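Local coordinates for protein putative hemolysin (Streptococcus mutans UA159, PDB 2RK5) that may bind flavin adenine dinucleotide and is represented here by the transporter-associated domain of a larger membrane protein with CBS domains, at residues Y24-L29 and N62-E67; L66-D71 and L81-S86. All blocks are in the same frame, centred on the assembly; numbering follows the deposited sequence.

In the fold
From the N terminus the chain makes strands 2-6 and 9-13, then helix 18-25, whose end begins interaction 1. Segment 24-29 is not met again until 62-67, after helix 37-45 and strand 56-61, so this contact closes a loop of 32 residues. Strand 64-74 runs straight into interaction 2, where 66-71 pairs with 81-86 in the hairpin of strands 64-74 and 77-85. The two loops follow one another along the chain, overlapping at Leu-66 and Glu-67, and neither encloses the other. Interaction 1 fastens the turn after helix 18-25 to strand 64-74, and interaction 2 pairs that strand with the central strand 77-85.

Interaction 1: residues Y24-L29 and N62-E67; sequences YFETDL and NGKHLE
The carbonyl oxygen of Glu-26 takes two side-chain donors from 62-67. Lys-64 NZ reaches Glu-26 O at 2.6 Å, tilted 20° from the carbonyl plane, while Asn-62 ND2 lies 3.2 Å from Glu-26 O and well above that plane. On the amide's own side the second bond is better placed, because Glu-26 O lies nearly in the plane of the Asn-62 amide. Glu-26 is the first residue beyond helix 18-25 to leave helical phi/psi, with positive phi. The ammonium gives a second bond to Asn-62 O, 2.9 Å from Lys-64 NZ, and thereby bridges the post-helix turn and the turn leading into strand 64-74. A bend at chi2 (101°) turns the lysine chain so that NZ lies between Glu-26 O and Asn-62 O. The Glu-26 carboxylate stays short of a salt bridge, yet its charge probably favours the ammonium here.

Here the turn that follows helix 18-25 meets the beginning of strand 64-74, next to the outer strand 56-61 in the antiparallel sheet of the transporter-associated domain. Asp-28 and Asn-62 pass with their carboxylate and amide planes 45° apart; Asp-28 OD2 and Asn-62 OD1, 3.5 Å apart, are both acceptors and make no hydrogen bond. The carboxylate finds its donor in Ser-61 OG, bound to Asp-28 OD1. Thr-27 turns its hydroxyl back to Asn-22 OD1, an acceptor that also receives Leu-29 N. This leaves the Thr-27 methyl, CG2, to meet Leu-66 CD1 tip to tip at 4.0 Å. Leu-29 CD1 approaches the same Leu-66 methyl at 4.1 Å, and Phe-21 touches all three side chains, a buried place that suits two leucines and a threonine methyl.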
loop_
_atom_site.group_PDB
_atom_site.type_symbol
_atom_site.label_atom_id
_atom_site.label_comp_id
_atom_site.label_asym_id
_atom_site.label_seq_id
_atom_site.Cartn_x
_atom_site.Cartn_y
_atom_site.Cartn_z
ATOM N N TYR A 24 8.454 -20.709 6.495
ATOM C CA TYR A 24 9.755 -20.327 7.022
ATOM C C TYR A 24 9.727 -20.102 8.531
ATOM O O TYR A 24 10.616 -20.550 9.284
ATOM C CB TYR A 24 10.223 -19.046 6.312
ATOM C CG TYR A 24 11.644 -18.639 6.647
ATOM C CD1 TYR A 24 12.707 -19.051 5.872
ATOM C CD2 TYR A 24 11.907 -17.851 7.754
ATOM C CE1 TYR A 24 14.008 -18.678 6.199
ATOM C CE2 TYR A 24 13.202 -17.491 8.099
ATOM C CZ TYR A 24 14.239 -17.897 7.318
ATOM O OH TYR A 24 15.523 -17.531 7.686
ATOM N N PHE A 25 8.705 -19.383 8.977
ATOM C CA PHE A 25 8.591 -18.970 10.377
ATOM C C PHE A 25 7.744 -19.876 11.241
ATOM O O PHE A 25 7.665 -19.664 12.446
ATOM C CB PHE A 25 8.094 -17.506 10.468
ATOM C CG PHE A 25 9.098 -16.506 9.982
ATOM C CD1 PHE A 25 10.172 -16.158 10.785
ATOM C CD2 PHE A 25 9.001 -15.939 8.729
ATOM C CE1 PHE A 25 11.103 -15.246 10.346
ATOM C CE2 PHE A 25 9.954 -15.060 8.289
ATOM C CZ PHE A 25 10.994 -14.713 9.096
ATOM N N GLU A 26 7.163 -20.913 10.639
ATOM C CA GLU A 26 6.331 -21.892 11.375
ATOM C C GLU A 26 5.127 -21.210 12.004
ATOM O O GLU A 26 4.750 -21.458 13.163
ATOM C CB GLU A 26 7.154 -22.709 12.398
ATOM C CG GLU A 26 8.361 -23.361 11.729
ATOM C CD GLU A 26 9.098 -24.413 12.577
ATOM O OE1 GLU A 26 8.783 -24.610 13.763
ATOM O OE2 GLU A 26 10.013 -25.061 12.013
ATOM N N THR A 27 4.501 -20.337 11.213
ATOM C CA THR A 27 3.347 -19.590 11.666
ATOM C C THR A 27 2.146 -19.895 10.751
ATOM O O THR A 27 2.242 -20.729 9.822
ATOM C CB THR A 27 3.670 -18.071 11.660
ATOM O OG1 THR A 27 4.213 -17.708 10.387
ATOM C CG2 THR A 27 4.708 -17.751 12.725
ATOM N N ASP A 28 1.023 -19.247 11.062
ATOM C CA ASP A 28 -0.247 -19.444 10.360
ATOM C C ASP A 28 -0.972 -18.111 10.135
ATOM O O ASP A 28 -2.192 -18.007 10.317
ATOM C CB ASP A 28 -1.152 -20.446 11.140
ATOM C CG ASP A 28 -1.678 -19.872 12.486
ATOM O OD1 ASP A 28 -1.268 -18.759 12.915
ATOM O OD2 ASP A 28 -2.536 -20.549 13.117
ATOM N N LEU A 29 -0.226 -17.111 9.688
ATOM C CA LEU A 29 -0.802 -15.787 9.445
ATOM C C LEU A 29 -1.762 -15.870 8.279
ATOM O O LEU A 29 -1.489 -16.570 7.314
ATOM C CB LEU A 29 0.283 -14.794 9.077
ATOM C CG LEU A 29 1.361 -14.590 10.140
ATOM C CD1 LEU A 29 2.296 -13.457 9.740
ATOM C CD2 LEU A 29 0.700 -14.385 11.523
ATOM N N ASN A 62 1.100 -19.593 16.477
ATOM C CA ASN A 62 1.768 -20.883 16.747
ATOM C C ASN A 62 2.797 -20.726 17.845
ATOM O O ASN A 62 3.878 -21.315 17.808
ATOM C CB ASN A 62 2.362 -21.475 15.463
ATOM C CG ASN A 62 1.287 -21.979 14.506
ATOM O OD1 ASN A 62 0.105 -22.050 14.869
ATOM N ND2 ASN A 62 1.683 -22.326 13.285
ATOM N N GLY A 63 2.420 -19.924 18.833
ATOM C CA GLY A 63 3.237 -19.698 20.003
ATOM C C GLY A 63 4.425 -18.781 19.807
ATOM O O GLY A 63 5.187 -18.556 20.747
ATOM N N LYS A 64 4.586 -18.259 18.599
ATOM C CA LYS A 64 5.609 -17.250 18.322
ATOM C C LYS A 64 4.973 -15.853 18.370
ATOM O O LYS A 64 3.844 -15.650 17.868
ATOM C CB LYS A 64 6.227 -17.440 16.937
ATOM C CG LYS A 64 7.015 -18.742 16.714
ATOM C CD LYS A 64 6.093 -19.699 15.923
ATOM C CE LYS A 64 6.602 -21.074 15.831
ATOM N NZ LYS A 64 5.554 -22.067 15.586
ATOM N N HIS A 65 5.664 -14.905 19.002
ATOM C CA HIS A 65 5.295 -13.498 18.902
ATOM C C HIS A 65 6.167 -12.906 17.813
ATOM O O HIS A 65 7.362 -13.107 17.818
ATOM C CB HIS A 65 5.528 -12.747 20.213
ATOM C CG HIS A 65 5.379 -11.260 20.090
ATOM N ND1 HIS A 65 4.225 -10.586 20.431
ATOM C CD2 HIS A 65 6.253 -10.315 19.671
ATOM C CE1 HIS A 65 4.397 -9.293 20.222
ATOM N NE2 HIS A 65 5.617 -9.103 19.749
ATOM N N LEU A 66 5.545 -12.222 16.859
ATOM C CA LEU A 66 6.256 -11.577 15.757
ATOM C C LEU A 66 6.016 -10.079 15.857
ATOM O O LEU A 66 4.884 -9.634 16.063
ATOM C CB LEU A 66 5.704 -12.045 14.424
ATOM C CG LEU A 66 5.737 -13.531 14.073
ATOM C CD1 LEU A 66 5.168 -13.777 12.664
ATOM C CD2 LEU A 66 7.102 -14.032 14.164
ATOM N N GLU A 67 7.080 -9.315 15.651
ATOM C CA GLU A 67 6.971 -7.861 15.495
ATOM C C GLU A 67 7.418 -7.538 14.070
ATOM O O GLU A 67 8.525 -7.892 13.673
ATOM C CB GLU A 67 7.810 -7.099 16.526
ATOM C CG GLU A 67 7.683 -5.595 16.384
ATOM C CD GLU A 67 8.495 -4.802 17.390
ATOM O OE1 GLU A 67 9.351 -5.387 18.055
ATOM O OE2 GLU A 67 8.295 -3.575 17.469
#

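Interaction 2: residues L66-D71 and L81-S86; sequences LELIND and LKILVS
Leu-68 and Ile-83 form a non-hydrogen-bonded pair at the middle of the hairpin, lying side by side with Leu-68 CG 3.7 Å from Ile-83 CD1. Leu-66 is equally close to Val-85, its CD2 at 3.7 Å from Val-85 CG2. This is the tight, inward face of the sheet, where Tyr-41 of helix 37-45 packs on Leu-68. Compact branched side chains suit the burial of Leu-66, Leu-68 and Ile-83, whereas Val-85 is partly exposed.

The backbones run antiparallel at 159°, and four hydrogen bonds join Glu-67 with Leu-84 and Ile-69 with Lys-82. The shortest runs from Lys-82 N to Ile-69 O, 2.8 Å. Leu-81 CD2 also packs against Ile-69 O.

The other face is more open and mixed in character. With CG1 beside the backbone N (chi1 -44°), the extended ethyl arm of Ile-69 carries CD1 to within 3.7 Å of Leu-84 CD2. Glu-67 lays CB and OE1 along Leu-84, its OE1 3.9 Å from Leu-84 CD2, while Lys-82 contributes CB near Ile-69 O and leads the rest of its chain away. Backbone bonding thus fixes the register, and the apolar pairs give one face a surface on which helix 37-45 packs, whereas the mixed face suits partial exposure.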
loop_
_atom_site.group_PDB
_atom_site.type_symbol
_atom_site.label_atom_id
_atom_site.label_comp_id
_atom_site.label_asym_id
_atom_site.label_seq_id
_atom_site.Cartn_x
_atom_site.Cartn_y
_atom_site.Cartn_z
ATOM N N LEU A 66 5.545 -12.222 16.859
ATOM C CA LEU A 66 6.256 -11.577 15.757
ATOM C C LEU A 66 6.016 -10.079 15.857
ATOM O O LEU A 66 4.884 -9.634 16.063
ATOM C CB LEU A 66 5.704 -12.045 14.424
ATOM C CG LEU A 66 5.737 -13.531 14.073
ATOM C CD1 LEU A 66 5.168 -13.777 12.664
ATOM C CD2 LEU A 66 7.102 -14.032 14.164
ATOM N N GLU A 67 7.080 -9.315 15.651
ATOM C CA GLU A 67 6.971 -7.861 15.495
ATOM C C GLU A 67 7.418 -7.538 14.070
ATOM O O GLU A 67 8.525 -7.892 13.673
ATOM C CB GLU A 67 7.810 -7.099 16.526
ATOM C CG GLU A 67 7.683 -5.595 16.384
ATOM C CD GLU A 67 8.495 -4.802 17.390
ATOM O OE1 GLU A 67 9.351 -5.387 18.055
ATOM O OE2 GLU A 67 8.295 -3.575 17.469
ATOM N N LEU A 68 6.540 -6.897 13.303
ATOM C CA LEU A 68 6.808 -6.549 11.904
ATOM C C LEU A 68 6.989 -5.033 11.826
ATOM O O LEU A 68 6.149 -4.297 12.322
ATOM C CB LEU A 68 5.651 -6.956 11.014
ATOM C CG LEU A 68 5.363 -8.423 10.730
ATOM C CD1 LEU A 68 5.143 -9.166 11.992
ATOM C CD2 LEU A 68 4.128 -8.509 9.850
ATOM N N ILE A 69 8.071 -4.599 11.186
ATOM C CA ILE A 69 8.401 -3.183 11.059
ATOM C C ILE A 69 8.846 -2.889 9.640
ATOM O O ILE A 69 9.622 -3.636 9.069
ATOM C CB ILE A 69 9.542 -2.758 12.009
ATOM C CG1 ILE A 69 9.370 -3.325 13.417
ATOM C CG2 ILE A 69 9.604 -1.229 12.084
ATOM C CD1 ILE A 69 10.568 -3.002 14.344
ATOM N N ASN A 70 8.391 -1.778 9.071
ATOM C CA ASN A 70 8.862 -1.443 7.727
ATOM C C ASN A 70 10.359 -1.210 7.747
ATOM O O ASN A 70 10.884 -0.522 8.642
ATOM C CB ASN A 70 8.148 -0.234 7.154
ATOM C CG ASN A 70 8.210 0.961 8.058
ATOM O OD1 ASN A 70 7.682 0.895 9.153
ATOM N ND2 ASN A 70 8.790 2.080 7.582
ATOM N N ASP A 71 11.039 -1.786 6.754
ATOM C CA ASP A 71 12.451 -1.522 6.527
ATOM C C ASP A 71 12.707 -0.711 5.257
ATOM O O ASP A 71 13.679 0.033 5.187
ATOM C CB ASP A 71 13.218 -2.844 6.484
ATOM C CG ASP A 71 14.697 -2.667 6.183
ATOM O OD1 ASP A 71 15.445 -2.240 7.078
ATOM O OD2 ASP A 71 15.110 -2.982 5.033
ATOM N N LEU A 81 10.581 -5.773 5.034
ATOM C CA LEU A 81 10.156 -5.745 6.425
ATOM C C LEU A 81 11.230 -6.346 7.309
ATOM O O LEU A 81 11.875 -7.319 6.929
ATOM C CB LEU A 81 8.891 -6.568 6.621
ATOM C CG LEU A 81 7.552 -6.005 6.174
ATOM C CD1 LEU A 81 6.501 -7.131 6.208
ATOM C CD2 LEU A 81 7.107 -4.874 7.117
ATOM N N LYS A 82 11.374 -5.793 8.509
ATOM C CA LYS A 82 12.121 -6.403 9.590
ATOM C C LYS A 82 11.162 -7.228 10.441
ATOM O O LYS A 82 10.094 -6.742 10.796
ATOM C CB LYS A 82 12.756 -5.332 10.453
ATOM C CG LYS A 82 13.733 -5.852 11.480
ATOM C CD LYS A 82 14.303 -4.687 12.287
ATOM C CE LYS A 82 15.550 -5.061 12.990
ATOM N NZ LYS A 82 16.215 -3.830 13.536
ATOM N N ILE A 83 11.538 -8.466 10.744
ATOM C CA ILE A 83 10.721 -9.378 11.561
ATOM C C ILE A 83 11.540 -9.750 12.768
ATOM O O ILE A 83 12.645 -10.246 12.631
ATOM C CB ILE A 83 10.388 -10.686 10.802
ATOM C CG1 ILE A 83 9.874 -10.358 9.406
ATOM C CG2 ILE A 83 9.406 -11.564 11.612
ATOM C CD1 ILE A 83 8.551 -9.661 9.319
ATOM N N LEU A 84 10.993 -9.493 13.950
ATOM C CA LEU A 84 11.631 -9.925 15.196
ATOM C C LEU A 84 10.767 -11.005 15.820
ATOM O O LEU A 84 9.544 -10.807 16.004
ATOM C CB LEU A 84 11.734 -8.745 16.158
ATOM C CG LEU A 84 12.544 -7.509 15.729
ATOM C CD1 LEU A 84 13.659 -7.850 14.805
ATOM C CD2 LEU A 84 11.684 -6.444 15.154
ATOM N N VAL A 85 11.385 -12.148 16.122
ATOM C CA VAL A 85 10.648 -13.290 16.650
ATOM C C VAL A 85 10.910 -13.462 18.142
ATOM O O VAL A 85 12.068 -13.405 18.597
ATOM C CB VAL A 85 11.005 -14.596 15.910
ATOM C CG1 VAL A 85 10.141 -15.745 16.412
ATOM C CG2 VAL A 85 10.800 -14.432 14.380
ATOM N N SER A 86 9.804 -13.656 18.862
ATOM C CA SER A 86 9.667 -13.651 20.323
ATOM C C SER A 86 10.602 -12.813 21.119
ATOM O O SER A 86 10.542 -11.593 20.945
ATOM C CB SER A 86 9.422 -15.053 20.833
ATOM O OG SER A 86 8.207 -15.453 20.246
#